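Long-range contacts in tyrosine-protein phosphatase YwqE (Bacillus subtilis, PDB 3QY6), which dephosphorylates tyrosine-phosphorylated proteins, among them YwqD, YwqF and Ssb, as a manganese-dependent phosphatase of the metallo-dependent hydrolase superfamily: residues A[7-12]-A[39-44]; A[78-83]-A[106-111]; A[149-154]-A[240-245]; A[160-165]-A[186-191]. One frame throughout, in Å; residues are numbered along the deposited sequence.

Contact 1: A[7-12]-A[39-44]; sequences HILPAM and ATPHHN. With MG (magnesium ion), chain D; FE (Fe (III) ion), chain C.
Two histidines that serve different metals lie against each other here: the rings of H7 and H42 form an offset stack, with centroids 4.5 Å apart and planes inclined by 23°. The overlap is partial. CE1 of H7 sits over one face of the H42 imidazole toward its rim, 3.3 Å from H42 CD2. H7 NE2 binds an iron(III) ion at 2.0 Å and H42 NE2 binds the magnesium ion at 2.0 Å, while a single water bonds to both metals. Imidazole suits both positions, since it can hold a metal through one nitrogen and still offer a flat surface to its neighbour. With CG anti to its carbonyl carbon (chi1 -60°), H7 carries its ring to where NE2 meets the iron and CE1 meets H42. ND1 is hydrogen-bonded to D13, whose same carboxylate oxygen OD2 takes the backbone N-H of H42. D13 therefore probably helps to position both ligands.

Away from the metals the contact turns apolar. L9 CD1 meets A39 CB at 3.6 Å, alanine's lone methyl fitting close against the leucine end, and P41 CG receives L9 CD1 and, at 4.0 Å, M12 SD. H5, E80 and D194 complete the protein ligands of the iron, and H196 joins H42 on the magnesium. L9, M12 and P41 pack on helix 52-68, I8 reaches helix 19-31 as well, and H42 touches strand 80-82.

Contact 2: A[78-83]-A[106-111]; sequences GQEIRI and LIEFPF. With FE (Fe (III) ion), chain B; FE (Fe (III) ion), chain C.
E108 OE2 is gripped side-on by R82: NE reaches it at 2.7 Å and NH2 of R82 at 3.0 Å, making a salt bridge. OE2 lies near the guanidinium plane, and both nitrogens approach from one face of the carboxylate, out of its plane. A water donates to the same oxygen and to E80 O. The arginine bends at chi2 and chi3 (77° and 49°) to get there. E108 OE1 meanwhile binds an iron(III) ion at 2.2 Å; E80 OE1 binds the same ion and E80 OE2 the second iron, since a carboxylate can give one oxygen to each metal. Strands 80-82 and 104-108 are parallel neighbours in a beta-alpha-beta unit of the barrel. I81 N donates to L106 O, E108 N to I81 O at 2.7 Å, and I83 N to E108 O. On the face of I81 and I107 the packing is apolar, and I83, just past the strand, sets CB 3.7 Å from I107 CG2 and CD1 against the F109 ring edge, beside helix 118-127.

Contact 3: A[149-154]-A[240-245]; sequences LLYHLV and QPPQPV
This is a surface packing contact in which the C-terminal tail, running on after helix 219-232, lies across helix 148-155, its centre about 18 Å from that of the chain. No hydrogen bond joins the two segments. On the helix side Y151 does most of the touching: with its CG anti to the backbone N (chi1 163°), the ring swings out from the helix and turns its CD2-CE2 edge to the tail. CE2 lies 3.8 Å from P242 CB, 3.5 Å from P242 O, which meets the ring near its plane, and 4.2 Å from P244 CD, while CD2 comes within 3.4 Å of Q243 O. On the other side of the ring, CD1 rests above one face of the H152 imidazole. One turn further along, V154 CG1 touches P242 CB at 4.2 Å. Replacing Y151 by an alanine would probably strip P242 and P244 of their aromatic partner and open a gap between tail and helix. The backbone of Q243 is also hydrogen-bonded to A185, just beyond helix 173-184. Three prolines with restricted phi probably favour the tail's extended course, a C-terminal segment packed on the outer helices of a TIM-barrel-like fold.

Contact 4: A[160-165]-A[186-191]; sequences SQITSG and NLIHFV
Strands 159-163 and 190-192 are parallel neighbours at one end of the six-stranded sheet, linked by a beta-alpha-beta crossover through helix 173-184, and this contact is where they pair. S160 O accepts two consecutive backbone N-H groups, from H189 N at 2.9 Å (165° at the hydrogen) and from F190 N at 3.2 Å, the latter more bent (138°). Beyond this pair of hydrogen bonds the pairing is regular, with I162 N donating to F190 O at 3.0 Å. The S160 side chain adds a further link: OG, set between the backbone N and the carbonyl carbon (chi1 85°), donates to L187 O at 2.7 Å. An alanine in place of S160 is likely to leave L187 O without this donor and the turn before the strand less firmly held. Serine suits the spot because it is small enough to sit beside I188. On the face of I162 and V191 the packing is aliphatic, I162 CG2 meeting I188 CG2 at 3.6 Å and V191 CG2 at 3.7 Å, next to helices 173-184 and 219-232. On the other face Q161 crosses F190 at about a right angle, CB to CB 4.0 Å. Q161 OE1 is hydrogen-bonded to H5, an iron ligand, so the strand pairing that fixes Q161 probably helps to position that ligand from the second shell.

Overall arrangement
From the N terminus, contact 1 closes first, bringing the loop after strand 2-3 back to strand 42-43 around helix 19-31 and strand 36-38. Contact 2 follows in series, closing the unit from strand 80-82 through helix 87-92 to strand 104-108. The two adjoin: the backbones of P41 and H43 probably hydrogen-bond to that of E80, where strands 42-43 and 80-82 are neighbours, and both contacts reach the same iron. Contact 3 spans the widest interval, from helix 148-155 to the C-terminal tail, and contact 4 lies within that interval, closing the crossover to the last strand of the sheet. Contacts 1, 2 and 4 share one sheet, whereas contact 3 lies across the chain's centre from contact 1.

Contact 1: A[7-12]-A[39-44]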
loop_
_atom_site.group_PDB
_atom_site.type_symbol
_atom_site.label_atom_id
_atom_site.label_comp_id
_atom_site.label_asym_id
_atom_site.label_seq_id
_atom_site.Cartn_x
_atom_site.Cartn_y
_atom_site.Cartn_z
ATOM N N HIS A 7 -5.509 -5.521 4.140
ATOM C CA HIS A 7 -5.952 -5.785 5.524
ATOM C C HIS A 7 -6.629 -7.157 5.717
ATOM O O HIS A 7 -7.761 -7.274 6.245
ATOM C CB HIS A 7 -6.801 -4.594 6.012
ATOM C CG HIS A 7 -6.057 -3.303 6.008
ATOM N ND1 HIS A 7 -5.329 -2.873 7.092
ATOM C CD2 HIS A 7 -5.863 -2.382 5.035
ATOM C CE1 HIS A 7 -4.747 -1.725 6.807
ATOM N NE2 HIS A 7 -5.044 -1.405 5.561
ATOM N N ILE A 8 -5.905 -8.208 5.313
ATOM C CA ILE A 8 -6.393 -9.572 5.265
ATOM C C ILE A 8 -6.191 -10.335 6.571
ATOM O O ILE A 8 -6.877 -11.337 6.819
ATOM C CB ILE A 8 -5.750 -10.365 4.070
ATOM C CG1 ILE A 8 -6.420 -11.742 3.855
ATOM C CG2 ILE A 8 -4.233 -10.489 4.251
ATOM C CD1 ILE A 8 -6.083 -12.395 2.515
ATOM N N LEU A 9 -5.262 -9.883 7.404
ATOM C CA LEU A 9 -5.058 -10.552 8.697
ATOM C C LEU A 9 -6.250 -10.271 9.618
ATOM O O LEU A 9 -6.735 -9.138 9.692
ATOM C CB LEU A 9 -3.733 -10.157 9.356
ATOM C CG LEU A 9 -2.460 -10.607 8.618
ATOM C CD1 LEU A 9 -1.235 -10.042 9.326
ATOM C CD2 LEU A 9 -2.373 -12.132 8.501
ATOM N N PRO A 10 -6.735 -11.322 10.290
ATOM C CA PRO A 10 -7.964 -11.274 11.089
ATOM C C PRO A 10 -7.732 -10.754 12.491
ATOM O O PRO A 10 -6.644 -10.923 13.048
ATOM C CB PRO A 10 -8.395 -12.737 11.153
ATOM C CG PRO A 10 -7.082 -13.507 11.112
ATOM C CD PRO A 10 -6.163 -12.681 10.223
ATOM N N ALA A 11 -8.769 -10.125 13.044
ATOM C CA ALA A 11 -8.803 -9.672 14.443
ATOM C C ALA A 11 -7.641 -8.749 14.791
ATOM O O ALA A 11 -7.066 -8.833 15.874
ATOM C CB ALA A 11 -8.857 -10.881 15.392
ATOM N N MET A 12 -7.309 -7.855 13.870
ATOM C CA MET A 12 -6.170 -6.959 14.035
ATOM C C MET A 12 -6.491 -5.497 13.830
ATOM O O MET A 12 -5.994 -4.651 14.573
ATOM C CB MET A 12 -5.020 -7.380 13.126
ATOM C CG MET A 12 -4.267 -8.584 13.654
ATOM S SD MET A 12 -2.677 -8.688 12.830
ATOM C CE MET A 12 -1.769 -9.692 13.982
ATOM N N ALA A 39 0.570 -8.548 3.828
ATOM C CA ALA A 39 -0.345 -8.081 4.856
ATOM C C ALA A 39 0.246 -6.854 5.503
ATOM O O ALA A 39 1.412 -6.849 5.922
ATOM C CB ALA A 39 -0.584 -9.169 5.921
ATOM N N THR A 40 -0.567 -5.816 5.610
ATOM C CA THR A 40 -0.111 -4.558 6.191
ATOM C C THR A 40 -1.112 -4.037 7.211
ATOM O O THR A 40 -1.719 -3.025 6.988
ATOM C CB THR A 40 0.108 -3.479 5.105
ATOM O OG1 THR A 40 -1.118 -3.254 4.388
ATOM C CG2 THR A 40 1.176 -3.967 4.118
ATOM N N PRO A 41 -1.252 -4.739 8.340
ATOM C CA PRO A 41 -2.253 -4.207 9.289
ATOM C C PRO A 41 -1.867 -2.819 9.826
ATOM O O PRO A 41 -0.673 -2.449 9.848
ATOM C CB PRO A 41 -2.294 -5.263 10.399
ATOM C CG PRO A 41 -1.029 -6.035 10.261
ATOM C CD PRO A 41 -0.581 -5.950 8.824
ATOM N N HIS A 42 -2.887 -2.044 10.204
ATOM C CA HIS A 42 -2.687 -0.732 10.803
ATOM C C HIS A 42 -1.864 -0.833 12.059
ATOM O O HIS A 42 -2.120 -1.683 12.917
ATOM C CB HIS A 42 -4.022 -0.108 11.167
ATOM C CG HIS A 42 -4.763 0.436 9.998
ATOM N ND1 HIS A 42 -4.363 1.572 9.334
ATOM C CD2 HIS A 42 -5.895 0.019 9.390
ATOM C CE1 HIS A 42 -5.209 1.824 8.351
ATOM N NE2 HIS A 42 -6.158 0.903 8.373
ATOM N N HIS A 43 -0.860 0.004 12.159
ATOM C CA HIS A 43 -0.102 0.055 13.373
ATOM C C HIS A 43 -0.004 1.497 13.822
ATOM O O HIS A 43 0.586 2.303 13.152
ATOM C CB HIS A 43 1.257 -0.519 13.117
ATOM C CG HIS A 43 2.148 -0.477 14.297
ATOM N ND1 HIS A 43 1.981 -1.301 15.379
ATOM C CD2 HIS A 43 3.212 0.301 14.575
ATOM C CE1 HIS A 43 2.909 -1.034 16.273
ATOM N NE2 HIS A 43 3.663 -0.064 15.810
ATOM N N ASN A 44 -0.571 1.794 14.984
ATOM C CA ASN A 44 -0.570 3.147 15.548
ATOM C C ASN A 44 -0.369 3.202 17.075
ATOM O O ASN A 44 -0.769 2.339 17.788
ATOM C CB ASN A 44 -1.875 3.825 15.180
ATOM C CG ASN A 44 -1.921 5.253 15.606
ATOM O OD1 ASN A 44 -0.899 5.910 15.659
ATOM N ND2 ASN A 44 -3.116 5.752 15.911
HETATM MG MG MG D . -7.921 0.502 7.523
HETATM FE FE FE C . -4.709 0.328 4.617
HETATM O O HOH W 1 -4.877 1.574 4.335
HETATM O O HOH W 2 -6.462 0.893 5.877
HETATM O O HOH W 3 -7.899 1.971 6.832
#

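Contact 2: A[78-83]-A[106-111]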
loop_
_atom_site.group_PDB
_atom_site.type_symbol
_atom_site.label_atom_id
_atom_site.label_comp_id
_atom_site.label_asym_id
_atom_site.label_seq_id
_atom_site.Cartn_x
_atom_site.Cartn_y
_atom_site.Cartn_z
ATOM N N GLY A 78 4.007 -7.405 7.005
ATOM C CA GLY A 78 4.287 -6.012 6.831
ATOM C C GLY A 78 3.428 -5.236 7.803
ATOM O O GLY A 78 2.768 -5.844 8.655
ATOM N N GLN A 79 3.468 -3.918 7.676
ATOM C CA GLN A 79 2.615 -3.009 8.463
ATOM C C GLN A 79 2.260 -1.789 7.651
ATOM O O GLN A 79 3.062 -1.312 6.836
ATOM C CB GLN A 79 3.318 -2.513 9.735
ATOM C CG GLN A 79 3.380 -3.473 10.928
ATOM C CD GLN A 79 4.276 -2.919 12.055
ATOM O OE1 GLN A 79 5.159 -2.087 11.821
ATOM N NE2 GLN A 79 4.051 -3.401 13.271
ATOM N N GLU A 80 1.058 -1.267 7.885
ATOM C CA GLU A 80 0.744 0.078 7.464
ATOM C C GLU A 80 1.028 1.016 8.641
ATOM O O GLU A 80 0.241 1.105 9.607
ATOM C CB GLU A 80 -0.712 0.196 7.035
ATOM C CG GLU A 80 -1.017 1.597 6.473
ATOM C CD GLU A 80 -2.467 1.789 6.079
ATOM O OE1 GLU A 80 -2.806 2.894 5.680
ATOM O OE2 GLU A 80 -3.253 0.838 6.118
ATOM N N ILE A 81 2.159 1.694 8.553
ATOM C CA ILE A 81 2.682 2.460 9.681
ATOM C C ILE A 81 2.154 3.879 9.646
ATOM O O ILE A 81 2.525 4.692 8.784
ATOM C CB ILE A 81 4.231 2.404 9.718
ATOM C CG1 ILE A 81 4.710 0.960 9.875
ATOM C CG2 ILE A 81 4.806 3.302 10.841
ATOM C CD1 ILE A 81 6.148 0.715 9.314
ATOM N N ARG A 82 1.249 4.183 10.567
ATOM C CA ARG A 82 0.874 5.576 10.741
ATOM C C ARG A 82 2.103 6.361 11.184
ATOM O O ARG A 82 2.748 6.056 12.198
ATOM C CB ARG A 82 -0.286 5.739 11.721
ATOM C CG ARG A 82 -0.665 7.213 12.016
ATOM C CD ARG A 82 -1.492 7.913 10.895
ATOM N NE ARG A 82 -2.630 7.118 10.447
ATOM C CZ ARG A 82 -3.798 6.997 11.077
ATOM N NH1 ARG A 82 -4.038 7.630 12.216
ATOM N NH2 ARG A 82 -4.744 6.231 10.550
ATOM N N ILE A 83 2.421 7.374 10.389
ATOM C CA ILE A 83 3.644 8.130 10.549
ATOM C C ILE A 83 3.771 8.682 11.970
ATOM O O ILE A 83 2.778 9.128 12.567
ATOM C CB ILE A 83 3.753 9.252 9.513
ATOM C CG1 ILE A 83 5.165 9.845 9.501
ATOM C CG2 ILE A 83 2.672 10.345 9.746
ATOM C CD1 ILE A 83 5.485 10.728 8.298
ATOM N N LEU A 106 5.897 0.884 4.271
ATOM C CA LEU A 106 4.614 1.523 3.982
ATOM C C LEU A 106 4.273 2.457 5.129
ATOM O O LEU A 106 4.096 2.016 6.267
ATOM C CB LEU A 106 3.516 0.489 3.756
ATOM C CG LEU A 106 2.158 1.014 3.308
ATOM C CD1 LEU A 106 2.206 1.558 1.870
ATOM C CD2 LEU A 106 1.099 -0.103 3.437
ATOM N N ILE A 107 4.244 3.742 4.811
ATOM C CA ILE A 107 3.956 4.793 5.779
ATOM C C ILE A 107 2.667 5.566 5.442
ATOM O O ILE A 107 2.485 6.061 4.325
ATOM C CB ILE A 107 5.161 5.751 5.891
ATOM C CG1 ILE A 107 6.416 4.995 6.373
ATOM C CG2 ILE A 107 4.846 6.919 6.838
ATOM C CD1 ILE A 107 7.716 5.756 6.093
ATOM N N GLU A 108 1.766 5.685 6.434
ATOM C CA GLU A 108 0.481 6.335 6.224
ATOM C C GLU A 108 0.408 7.692 6.946
ATOM O O GLU A 108 0.699 7.775 8.123
ATOM C CB GLU A 108 -0.650 5.451 6.785
ATOM C CG GLU A 108 -2.062 6.005 6.521
ATOM C CD GLU A 108 -3.108 5.408 7.455
ATOM O OE1 GLU A 108 -4.270 5.235 7.020
ATOM O OE2 GLU A 108 -2.763 5.117 8.614
ATOM N N PHE A 109 -0.031 8.722 6.245
ATOM C CA PHE A 109 -0.253 10.017 6.875
ATOM C C PHE A 109 -1.610 9.988 7.584
ATOM O O PHE A 109 -2.499 9.218 7.206
ATOM C CB PHE A 109 -0.211 11.153 5.855
ATOM C CG PHE A 109 1.117 11.308 5.134
ATOM C CD1 PHE A 109 2.334 11.094 5.793
ATOM C CD2 PHE A 109 1.137 11.745 3.820
ATOM C CE1 PHE A 109 3.545 11.275 5.117
ATOM C CE2 PHE A 109 2.341 11.923 3.135
ATOM C CZ PHE A 109 3.544 11.694 3.794
ATOM N N PRO A 110 -1.786 10.833 8.612
ATOM C CA PRO A 110 -3.157 10.998 9.129
ATOM C C PRO A 110 -4.081 11.445 8.001
ATOM O O PRO A 110 -3.636 12.118 7.052
ATOM C CB PRO A 110 -3.034 12.119 10.179
ATOM C CG PRO A 110 -1.604 12.456 10.293
ATOM C CD PRO A 110 -0.804 11.715 9.256
ATOM N N PHE A 111 -5.367 11.109 8.099
ATOM C CA PHE A 111 -6.283 11.328 6.966
ATOM C C PHE A 111 -6.412 12.789 6.521
ATOM O O PHE A 111 -6.618 13.052 5.341
ATOM C CB PHE A 111 -7.676 10.729 7.237
ATOM C CG PHE A 111 -8.589 11.622 8.056
ATOM C CD1 PHE A 111 -9.612 12.345 7.446
ATOM C CD2 PHE A 111 -8.419 11.733 9.435
ATOM C CE1 PHE A 111 -10.456 13.169 8.202
ATOM C CE2 PHE A 111 -9.261 12.558 10.203
ATOM C CZ PHE A 111 -10.277 13.267 9.586
HETATM FE FE FE B . -4.781 3.654 5.572
HETATM FE FE FE C . -4.709 0.328 4.617
HETATM O O HOH W 4 5.778 -1.322 6.245
HETATM O O HOH W 5 -2.126 2.728 9.828
HETATM O O HOH W 1 -4.877 1.574 4.335
HETATM O O HOH W 6 -6.829 4.361 5.983
HETATM O O HOH W 7 -5.320 2.784 7.024
HETATM O O HOH W 2 -6.462 0.893 5.877
#

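Contact 3: A[149-154]-A[240-245]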
loop_
_atom_site.group_PDB
_atom_site.type_symbol
_atom_site.label_atom_id
_atom_site.label_comp_id
_atom_site.label_asym_id
_atom_site.label_seq_id
_atom_site.Cartn_x
_atom_site.Cartn_y
_atom_site.Cartn_z
ATOM N N LEU A 149 2.403 18.938 -2.438
ATOM C CA LEU A 149 2.990 18.256 -1.295
ATOM C C LEU A 149 3.475 16.880 -1.718
ATOM O O LEU A 149 4.553 16.449 -1.313
ATOM C CB LEU A 149 1.968 18.132 -0.152
ATOM C CG LEU A 149 1.636 19.345 0.731
ATOM C CD1 LEU A 149 0.555 18.956 1.724
ATOM C CD2 LEU A 149 2.864 19.853 1.482
ATOM N N LEU A 150 2.692 16.193 -2.554
ATOM C CA LEU A 150 3.106 14.884 -3.055
ATOM C C LEU A 150 4.209 14.964 -4.110
ATOM O O LEU A 150 5.116 14.134 -4.124
ATOM C CB LEU A 150 1.907 14.075 -3.577
ATOM C CG LEU A 150 2.177 12.618 -3.938
ATOM C CD1 LEU A 150 2.647 11.787 -2.726
ATOM C CD2 LEU A 150 0.943 12.002 -4.571
ATOM N N TYR A 151 4.138 15.950 -4.994
ATOM C CA TYR A 151 5.174 16.079 -6.017
ATOM C C TYR A 151 6.546 16.170 -5.348
ATOM O O TYR A 151 7.473 15.454 -5.727
ATOM C CB TYR A 151 4.941 17.290 -6.927
ATOM C CG TYR A 151 6.194 17.672 -7.693
ATOM C CD1 TYR A 151 7.073 18.641 -7.193
ATOM C CD2 TYR A 151 6.525 17.037 -8.896
ATOM C CE1 TYR A 151 8.256 18.982 -7.888
ATOM C CE2 TYR A 151 7.693 17.373 -9.600
ATOM C CZ TYR A 151 8.550 18.346 -9.089
ATOM O OH TYR A 151 9.706 18.671 -9.771
ATOM N N HIS A 152 6.657 17.032 -4.338
ATOM C CA HIS A 152 7.943 17.275 -3.678
ATOM C C HIS A 152 8.477 16.049 -2.941
ATOM O O HIS A 152 9.650 15.719 -3.060
ATOM C CB HIS A 152 7.893 18.504 -2.760
ATOM C CG HIS A 152 7.745 19.806 -3.495
ATOM N ND1 HIS A 152 8.623 20.216 -4.479
ATOM C CD2 HIS A 152 6.821 20.792 -3.386
ATOM C CE1 HIS A 152 8.240 21.388 -4.953
ATOM N NE2 HIS A 152 7.155 21.765 -4.301
ATOM N N LEU A 153 7.619 15.354 -2.193
ATOM C CA LEU A 153 8.063 14.161 -1.463
ATOM C C LEU A 153 8.633 13.099 -2.386
ATOM O O LEU A 153 9.664 12.480 -2.078
ATOM C CB LEU A 153 6.921 13.584 -0.624
ATOM C CG LEU A 153 6.569 14.475 0.559
ATOM C CD1 LEU A 153 5.309 13.957 1.279
ATOM C CD2 LEU A 153 7.771 14.586 1.520
ATOM N N VAL A 154 7.960 12.905 -3.518
ATOM C CA VAL A 154 8.347 11.906 -4.515
ATOM C C VAL A 154 9.639 12.308 -5.217
ATOM O O VAL A 154 10.476 11.460 -5.522
ATOM C CB VAL A 154 7.228 11.696 -5.562
ATOM C CG1 VAL A 154 7.717 10.830 -6.737
ATOM C CG2 VAL A 154 5.995 11.069 -4.887
ATOM N N GLN A 240 9.466 7.188 -13.037
ATOM C CA GLN A 240 9.414 8.165 -14.118
ATOM C C GLN A 240 9.534 9.557 -13.518
ATOM O O GLN A 240 9.150 9.755 -12.366
ATOM C CB GLN A 240 8.110 8.038 -14.912
ATOM C CG GLN A 240 8.136 6.983 -16.013
ATOM C CD GLN A 240 9.077 7.338 -17.161
ATOM O OE1 GLN A 240 10.302 7.292 -17.021
ATOM N NE2 GLN A 240 8.502 7.686 -18.308
ATOM N N PRO A 241 10.075 10.526 -14.286
ATOM C CA PRO A 241 10.247 11.891 -13.778
ATOM C C PRO A 241 8.947 12.541 -13.285
ATOM O O PRO A 241 8.040 12.788 -14.081
ATOM C CB PRO A 241 10.816 12.656 -14.988
ATOM C CG PRO A 241 10.643 11.745 -16.166
ATOM C CD PRO A 241 10.680 10.363 -15.620
ATOM N N PRO A 242 8.856 12.826 -11.972
ATOM C CA PRO A 242 7.637 13.437 -11.414
ATOM C C PRO A 242 7.332 14.817 -12.007
ATOM O O PRO A 242 8.248 15.508 -12.449
ATOM C CB PRO A 242 7.951 13.556 -9.919
ATOM C CG PRO A 242 9.424 13.472 -9.809
ATOM C CD PRO A 242 9.890 12.612 -10.943
ATOM N N GLN A 243 6.057 15.202 -12.016
ATOM C CA GLN A 243 5.639 16.512 -12.522
ATOM C C GLN A 243 4.525 17.134 -11.673
ATOM O O GLN A 243 3.860 16.421 -10.914
ATOM C CB GLN A 243 5.231 16.431 -14.004
ATOM C CG GLN A 243 4.133 15.435 -14.344
ATOM C CD GLN A 243 4.084 15.072 -15.827
ATOM O OE1 GLN A 243 5.115 14.797 -16.450
ATOM N NE2 GLN A 243 2.877 15.044 -16.389
ATOM N N PRO A 244 4.253 18.396 -11.873
ATOM C CA PRO A 244 3.207 19.097 -11.144
ATOM C C PRO A 244 1.809 18.617 -11.518
ATOM O O PRO A 244 1.577 18.127 -12.601
ATOM C CB PRO A 244 3.412 20.524 -11.604
ATOM C CG PRO A 244 4.868 20.607 -11.847
ATOM C CD PRO A 244 5.282 19.305 -12.387
ATOM N N VAL A 245 0.874 18.743 -10.605
ATOM C CA VAL A 245 -0.437 18.168 -10.785
ATOM C C VAL A 245 -1.463 19.157 -11.309
ATOM O O VAL A 245 -1.667 20.215 -10.743
ATOM C CB VAL A 245 -0.943 17.658 -9.442
ATOM C CG1 VAL A 245 -2.353 17.257 -9.533
ATOM C CG2 VAL A 245 -0.118 16.547 -8.976
#

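Contact 4: A[160-165]-A[186-191]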
loop_
_atom_site.group_PDB
_atom_site.type_symbol
_atom_site.label_atom_id
_atom_site.label_comp_id
_atom_site.label_asym_id
_atom_site.label_seq_id
_atom_site.Cartn_x
_atom_site.Cartn_y
_atom_site.Cartn_z
ATOM N N SER A 160 4.972 6.214 -3.843
ATOM C CA SER A 160 3.606 6.145 -3.328
ATOM C C SER A 160 2.768 5.050 -3.978
ATOM O O SER A 160 3.072 4.576 -5.067
ATOM C CB SER A 160 2.918 7.519 -3.349
ATOM O OG SER A 160 2.326 7.802 -4.600
ATOM N N GLN A 161 1.709 4.648 -3.277
ATOM C CA GLN A 161 0.865 3.544 -3.692
ATOM C C GLN A 161 -0.592 4.024 -3.750
ATOM O O GLN A 161 -1.148 4.463 -2.728
ATOM C CB GLN A 161 1.049 2.369 -2.696
ATOM C CG GLN A 161 -0.043 1.316 -2.700
ATOM C CD GLN A 161 -1.144 1.633 -1.704
ATOM O OE1 GLN A 161 -0.865 2.037 -0.562
ATOM N NE2 GLN A 161 -2.396 1.480 -2.131
ATOM N N ILE A 162 -1.196 3.924 -4.938
ATOM C CA ILE A 162 -2.604 4.298 -5.173
ATOM C C ILE A 162 -3.515 3.113 -4.881
ATOM O O ILE A 162 -3.101 1.975 -5.044
ATOM C CB ILE A 162 -2.793 4.770 -6.655
ATOM C CG1 ILE A 162 -4.074 5.573 -6.845
ATOM C CG2 ILE A 162 -2.755 3.586 -7.630
ATOM C CD1 ILE A 162 -3.939 7.037 -6.531
ATOM N N THR A 163 -4.749 3.371 -4.436
ATOM C CA THR A 163 -5.713 2.310 -4.178
ATOM C C THR A 163 -6.464 1.907 -5.450
ATOM O O THR A 163 -7.024 2.774 -6.158
ATOM C CB THR A 163 -6.757 2.765 -3.128
ATOM O OG1 THR A 163 -6.083 3.429 -2.049
ATOM C CG2 THR A 163 -7.565 1.598 -2.627
ATOM N N SER A 164 -6.471 0.608 -5.748
ATOM C CA SER A 164 -7.195 0.113 -6.933
ATOM C C SER A 164 -8.626 0.642 -6.930
ATOM O O SER A 164 -9.072 1.244 -7.905
ATOM C CB SER A 164 -7.206 -1.408 -7.026
ATOM O OG SER A 164 -5.891 -1.934 -7.034
ATOM N N GLY A 165 -9.311 0.441 -5.808
ATOM C CA GLY A 165 -10.693 0.896 -5.644
ATOM C C GLY A 165 -10.917 2.365 -5.970
ATOM O O GLY A 165 -11.992 2.703 -6.473
ATOM N N ASN A 186 2.925 11.216 -12.684
ATOM C CA ASN A 186 3.997 10.265 -12.387
ATOM C C ASN A 186 4.312 10.110 -10.890
ATOM O O ASN A 186 5.382 9.628 -10.531
ATOM C CB ASN A 186 5.273 10.619 -13.170
ATOM C CG ASN A 186 5.102 10.487 -14.663
ATOM O OD1 ASN A 186 5.523 11.370 -15.419
ATOM N ND2 ASN A 186 4.510 9.380 -15.107
ATOM N N LEU A 187 3.371 10.496 -10.029
ATOM C CA LEU A 187 3.583 10.470 -8.575
ATOM C C LEU A 187 3.282 9.104 -7.927
ATOM O O LEU A 187 3.509 8.912 -6.733
ATOM C CB LEU A 187 2.817 11.612 -7.885
ATOM C CG LEU A 187 2.938 13.037 -8.480
ATOM C CD1 LEU A 187 2.227 14.092 -7.633
ATOM C CD2 LEU A 187 4.386 13.442 -8.732
ATOM N N ILE A 188 2.819 8.148 -8.732
ATOM C CA ILE A 188 2.376 6.842 -8.242
ATOM C C ILE A 188 3.251 5.724 -8.797
ATOM O O ILE A 188 3.470 5.662 -10.007
ATOM C CB ILE A 188 0.901 6.565 -8.668
ATOM C CG1 ILE A 188 -0.045 7.678 -8.184
ATOM C CG2 ILE A 188 0.471 5.144 -8.267
ATOM C CD1 ILE A 188 -0.090 7.920 -6.674
ATOM N N HIS A 189 3.723 4.835 -7.924
ATOM C CA HIS A 189 4.650 3.760 -8.310
ATOM C C HIS A 189 4.089 2.348 -8.056
ATOM O O HIS A 189 4.635 1.347 -8.554
ATOM C CB HIS A 189 6.006 3.959 -7.618
ATOM C CG HIS A 189 6.448 5.386 -7.581
ATOM N ND1 HIS A 189 7.217 5.959 -8.576
ATOM C CD2 HIS A 189 6.190 6.371 -6.695
ATOM C CE1 HIS A 189 7.419 7.232 -8.293
ATOM N NE2 HIS A 189 6.804 7.509 -7.158
ATOM N N PHE A 190 2.989 2.268 -7.299
ATOM C CA PHE A 190 2.340 0.979 -7.063
ATOM C C PHE A 190 0.829 1.139 -7.108
ATOM O O PHE A 190 0.309 2.211 -6.819
ATOM C CB PHE A 190 2.719 0.373 -5.696
ATOM C CG PHE A 190 4.201 0.313 -5.423
ATOM C CD1 PHE A 190 4.963 -0.774 -5.880
ATOM C CD2 PHE A 190 4.825 1.314 -4.678
ATOM C CE1 PHE A 190 6.321 -0.851 -5.621
ATOM C CE2 PHE A 190 6.212 1.246 -4.427
ATOM C CZ PHE A 190 6.944 0.155 -4.889
ATOM N N VAL A 191 0.141 0.071 -7.493
ATOM C CA VAL A 191 -1.297 -0.017 -7.287
ATOM C C VAL A 191 -1.538 -1.172 -6.340
ATOM O O VAL A 191 -1.007 -2.246 -6.551
ATOM C CB VAL A 191 -2.078 -0.270 -8.592
ATOM C CG1 VAL A 191 -3.566 -0.048 -8.340
ATOM C CG2 VAL A 191 -1.648 0.688 -9.684
#